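Local coordinates for DUF4348 domain-containing protein (PDB 3SBU), which is of unknown function but has the cystatin-like, NTF2-type fold of the DUF4348 family and assembles as a pair of subunits, at residues E147-E152 against D221-H226; L176-T181 against T192-N197. One frame throughout, in Å; residues are numbered along the deposited sequence. Where two conformers were deposited one is given.

Contact 1. Residues E147-E152 against D221-H226; sequences EENENE and DDNASH
Glu147 opens a loop-to-loop surface contact in which the Asx turn of Asn149 faces the type I beta turn from Asp221 to Ala224. Glu147 CB lies 3.9 Å from Asp222 OD1, a van der Waals approach only; the chain then bends at chi2 and carries the carboxylate away, so that Glu147 OE2 and Asp222 OD2 stay 6.1 Å apart, which probably limits repulsion between the two acids. Asn149 makes the polar link. Its ND2 donates to Asp222 OD2 over 2.8 Å at an N-H...O angle of 160°; the acceptor is close to the amide plane, but the amide approaches from the anti side and 32° out of the carboxylate plane. A second, weak bond runs from the same nitrogen to Asp222 O, tying both backbone and side chain of that residue. Asn223 OD1 is also near, yet the angle is too poor for a bond. A chi1 of 55° sets the Asn149 amide between its own N and C, where OD1 accepts from Asn151 N at 3.0 Å on an in-plane lone pair; this Asx turn restrains the amide's rotation. Within 221-226, Asp221 OD1 accepts from Asn223 N, the donor lying above the carboxylate plane, a second Asx turn, and Arg246 NH2 hydrogen-bonds to Asn223 O. At the far end of 147-152, one water donates to Glu152 O, at 3.0 Å, and Asp222 O, at 3.1 Å.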
# COMPACT_ATOMS: atom_id res chain seq x y z
N GLU A 147 19.72 12.99 -24.31
CA GLU A 147 19.76 14.41 -24.67
C GLU A 147 19.70 15.29 -23.40
O GLU A 147 18.98 14.99 -22.44
CB GLU A 147 18.67 14.79 -25.68
CG GLU A 147 19.17 15.79 -26.71
CD GLU A 147 20.48 15.48 -27.44
OE1 GLU A 147 20.56 14.40 -28.08
OE2 GLU A 147 21.40 16.32 -27.39
N GLU A 148 20.49 16.33 -23.37
CA GLU A 148 20.53 17.21 -22.22
C GLU A 148 20.33 18.67 -22.64
O GLU A 148 20.52 19.01 -23.81
CB GLU A 148 21.85 17.01 -21.44
CG GLU A 148 21.69 15.88 -20.44
CD GLU A 148 22.88 15.42 -19.61
OE1 GLU A 148 24.02 15.84 -19.90
OE2 GLU A 148 22.66 14.61 -18.68
N ASN A 149 19.92 19.52 -21.69
CA ASN A 149 19.69 20.95 -21.90
C ASN A 149 20.18 21.74 -20.66
O ASN A 149 20.91 21.19 -19.82
CB ASN A 149 18.20 21.24 -22.25
CG ASN A 149 17.20 20.71 -21.26
OD1 ASN A 149 17.09 21.19 -20.13
ND2 ASN A 149 16.42 19.73 -21.65
N GLU A 150 19.81 23.03 -20.57
CA GLU A 150 20.20 23.96 -19.51
C GLU A 150 19.57 23.61 -18.14
O GLU A 150 20.17 23.87 -17.10
CB GLU A 150 19.87 25.42 -19.92
CG GLU A 150 18.46 25.68 -20.46
CD GLU A 150 18.14 25.25 -21.88
OE1 GLU A 150 19.07 25.14 -22.71
OE2 GLU A 150 16.94 25.04 -22.17
N ASN A 151 18.38 22.98 -18.16
CA ASN A 151 17.63 22.59 -16.97
C ASN A 151 18.09 21.24 -16.44
O ASN A 151 18.73 20.49 -17.18
CB ASN A 151 16.13 22.51 -17.29
CG ASN A 151 15.54 23.64 -18.11
OD1 ASN A 151 14.84 23.42 -19.11
ND2 ASN A 151 15.75 24.86 -17.66
N GLU A 152 17.73 20.91 -15.17
CA GLU A 152 18.07 19.62 -14.57
C GLU A 152 17.53 18.46 -15.45
O GLU A 152 16.38 18.50 -15.85
CB GLU A 152 17.52 19.53 -13.15
CG GLU A 152 18.05 18.38 -12.32
CD GLU A 152 17.46 18.39 -10.92
OE1 GLU A 152 16.28 18.02 -10.76
OE2 GLU A 152 18.16 18.83 -9.98
N ASP A 221 10.03 14.71 -24.84
CA ASP A 221 10.75 15.96 -25.08
C ASP A 221 11.61 16.27 -23.86
O ASP A 221 11.09 16.29 -22.74
CB ASP A 221 9.73 17.07 -25.39
CG ASP A 221 10.19 18.53 -25.43
OD1 ASP A 221 11.42 18.77 -25.40
OD2 ASP A 221 9.31 19.43 -25.47
N ASP A 222 12.94 16.52 -24.04
CA ASP A 222 13.78 16.77 -22.86
C ASP A 222 13.54 18.16 -22.28
O ASP A 222 13.96 18.40 -21.16
CB ASP A 222 15.28 16.49 -23.10
CG ASP A 222 15.88 17.31 -24.20
OD1 ASP A 222 15.53 17.06 -25.39
OD2 ASP A 222 16.74 18.16 -23.90
N ASN A 223 12.77 19.02 -22.94
CA ASN A 223 12.40 20.30 -22.35
C ASN A 223 11.05 20.21 -21.57
O ASN A 223 10.69 21.16 -20.88
CB ASN A 223 12.33 21.39 -23.41
CG ASN A 223 13.64 21.58 -24.13
OD1 ASN A 223 14.71 21.77 -23.51
ND2 ASN A 223 13.59 21.47 -25.46
N ALA A 224 10.32 19.08 -21.69
CA ALA A 224 9.02 18.89 -20.99
C ALA A 224 9.17 19.18 -19.48
O ALA A 224 10.14 18.74 -18.89
CB ALA A 224 8.52 17.46 -21.20
N SER A 225 8.26 19.94 -18.88
CA SER A 225 8.33 20.28 -17.46
C SER A 225 7.61 19.23 -16.56
O SER A 225 7.64 19.35 -15.34
CB SER A 225 7.78 21.68 -17.21
OG SER A 225 6.40 21.74 -17.48
N HIS A 226 6.98 18.22 -17.17
CA HIS A 226 6.42 17.07 -16.46
C HIS A 226 7.05 15.82 -16.97
O HIS A 226 7.39 15.72 -18.16
CB HIS A 226 4.90 16.92 -16.63
CG HIS A 226 4.04 17.84 -15.82
ND1 HIS A 226 4.57 18.78 -14.95
CD2 HIS A 226 2.70 17.96 -15.83
CE1 HIS A 226 3.53 19.42 -14.44
NE2 HIS A 226 2.40 18.94 -14.93
O HOH W 1 14.86 19.17 -18.30

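Contact 2. Residues L176-T181 against T192-N197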
# COMPACT_ATOMS: atom_id res chain seq x y z
N LEU A 176 2.17 15.18 -0.48
CA LEU A 176 2.20 14.46 -1.73
C LEU A 176 0.77 13.99 -2.09
O LEU A 176 0.10 13.35 -1.28
CB LEU A 176 3.17 13.28 -1.60
CG LEU A 176 3.24 12.30 -2.76
CD1 LEU A 176 3.77 12.99 -4.03
CD2 LEU A 176 4.13 11.14 -2.40
N VAL A 177 0.29 14.35 -3.30
CA VAL A 177 -1.05 13.94 -3.71
C VAL A 177 -1.03 12.42 -3.96
O VAL A 177 -0.09 11.89 -4.58
CB VAL A 177 -1.57 14.75 -4.93
CG1 VAL A 177 -2.88 14.18 -5.47
CG2 VAL A 177 -1.76 16.21 -4.55
N PHE A 178 -2.01 11.71 -3.39
CA PHE A 178 -2.10 10.26 -3.48
C PHE A 178 -3.46 9.88 -3.98
O PHE A 178 -4.49 10.24 -3.39
CB PHE A 178 -1.78 9.59 -2.14
CG PHE A 178 -1.71 8.09 -2.12
CD1 PHE A 178 -0.98 7.40 -3.07
CD2 PHE A 178 -2.30 7.37 -1.09
CE1 PHE A 178 -0.89 6.02 -3.02
CE2 PHE A 178 -2.18 6.00 -1.02
CZ PHE A 178 -1.48 5.33 -1.98
N VAL A 179 -3.48 9.14 -5.06
CA VAL A 179 -4.74 8.67 -5.59
C VAL A 179 -4.75 7.16 -5.41
O VAL A 179 -3.79 6.46 -5.78
CB VAL A 179 -4.98 9.11 -7.05
CG1 VAL A 179 -6.32 8.61 -7.56
CG2 VAL A 179 -4.88 10.63 -7.19
N THR A 180 -5.81 6.65 -4.80
CA THR A 180 -5.88 5.21 -4.62
C THR A 180 -7.34 4.74 -4.67
O THR A 180 -8.22 5.50 -5.06
CB THR A 180 -5.12 4.78 -3.33
OG1 THR A 180 -4.97 3.37 -3.36
CG2 THR A 180 -5.83 5.21 -2.05
N THR A 181 -7.59 3.48 -4.25
CA THR A 181 -8.90 2.86 -4.17
C THR A 181 -9.48 3.12 -2.79
O THR A 181 -8.77 3.04 -1.79
CB THR A 181 -8.74 1.34 -4.43
OG1 THR A 181 -8.19 1.12 -5.73
CG2 THR A 181 -10.04 0.60 -4.37
N THR A 192 -6.30 11.46 -1.65
CA THR A 192 -5.82 11.80 -0.32
C THR A 192 -4.42 12.40 -0.45
O THR A 192 -4.00 12.71 -1.57
CB THR A 192 -5.89 10.53 0.60
OG1 THR A 192 -5.60 10.90 1.93
CG2 THR A 192 -4.91 9.44 0.19
N THR A 193 -3.70 12.56 0.66
CA THR A 193 -2.33 13.06 0.67
C THR A 193 -1.47 12.16 1.51
O THR A 193 -1.99 11.45 2.36
CB THR A 193 -2.27 14.52 1.16
OG1 THR A 193 -2.76 14.59 2.49
CG2 THR A 193 -3.02 15.50 0.26
N LEU A 194 -0.15 12.13 1.25
CA LEU A 194 0.86 11.41 2.04
C LEU A 194 1.89 12.39 2.57
O LEU A 194 2.33 13.25 1.81
CB LEU A 194 1.63 10.34 1.22
CG LEU A 194 0.88 9.20 0.56
CD1 LEU A 194 1.80 8.44 -0.36
CD2 LEU A 194 0.29 8.22 1.57
N ASP A 195 2.33 12.21 3.82
CA ASP A 195 3.43 12.99 4.39
C ASP A 195 4.71 12.21 4.04
O ASP A 195 4.60 11.15 3.41
CB ASP A 195 3.27 13.27 5.90
CG ASP A 195 3.24 12.07 6.84
OD1 ASP A 195 3.74 10.99 6.46
OD2 ASP A 195 2.77 12.23 7.99
N LEU A 196 5.90 12.74 4.40
CA LEU A 196 7.16 12.10 4.03
C LEU A 196 7.31 10.70 4.65
O LEU A 196 7.79 9.80 3.96
CB LEU A 196 8.38 12.98 4.36
CG LEU A 196 8.51 14.30 3.56
CD1 LEU A 196 9.75 15.07 3.99
CD2 LEU A 196 8.57 14.07 2.05
N ASN A 197 6.88 10.49 5.90
CA ASN A 197 6.95 9.18 6.55
C ASN A 197 6.01 8.17 5.86
O ASN A 197 6.38 7.00 5.72
CB ASN A 197 6.61 9.27 8.04
CG ASN A 197 7.67 9.99 8.85
OD1 ASN A 197 8.88 9.96 8.55
ND2 ASN A 197 7.24 10.66 9.90
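Phe178 and Leu194 meet on one face of an antiparallel beta hairpin, strands 176-182 and 189-194. Leu194 CD1 lies over the ring face in a CH-pi contact, 4.2 Å from the Phe178 centroid and 20° off the normal, while Thr192 CG2 reaches the ring edge 3.6 Å from Phe178 CD2. With CG anti to the backbone N (chi1 -175°), the Phe178 ring runs beside Thr192, and Thr180 CB lies over the opposite face, offset toward the rim. Leu176 CD2 meets Leu194 CD1 at 4.1 Å.

Backbone pairing sets this register. Leu176 with Leu194 is a hydrogen-bonded pair (Leu194 N to Leu176 O 2.8 Å, Leu176 N to Leu194 O 3.0 Å), as is Phe178 with Thr192 (Thr192 N to Phe178 O 2.8 Å, Phe178 N to Thr192 O 2.9 Å). Val177 and Thr193 form a non-hydrogen-bonded pair, and Thr193 CA adds a CA-H...O contact to Leu176 O, 3.1 Å away.

The apolar Phe178-Leu194 surface is shared by Phe256 and by Pro145 of the second subunit, while the hydroxyls of Thr192 and Thr193, on opposite faces, hydrogen-bond to Asn67 O and Glu69 N of that subunit, consistent with a mixed apolar and polar interface.

How the contacts relate
Contact 2 is nested along the chain inside the long loop closed by contact 1: 147-152 comes first, then helices 154-163 and 165-170, the hairpin with 176-181 and 192-197, and finally 221-226. Their centres lie about 27 Å apart and their nearest atoms about 12 Å, so they do not touch. Contact 1 joins two surface loops, one following strand 136-143 of the six-strand mixed sheet and the other leading into strand 226-230; contact 2 is buried within a hairpin. Across the dimer, Asn197 ND2 hydrogen-bonds to Glu148 OE2 of the second subunit, joining one chain's helix 196-201 to the other's 147-152 loop, although Asp195 also brings a like charge close to that Glu148.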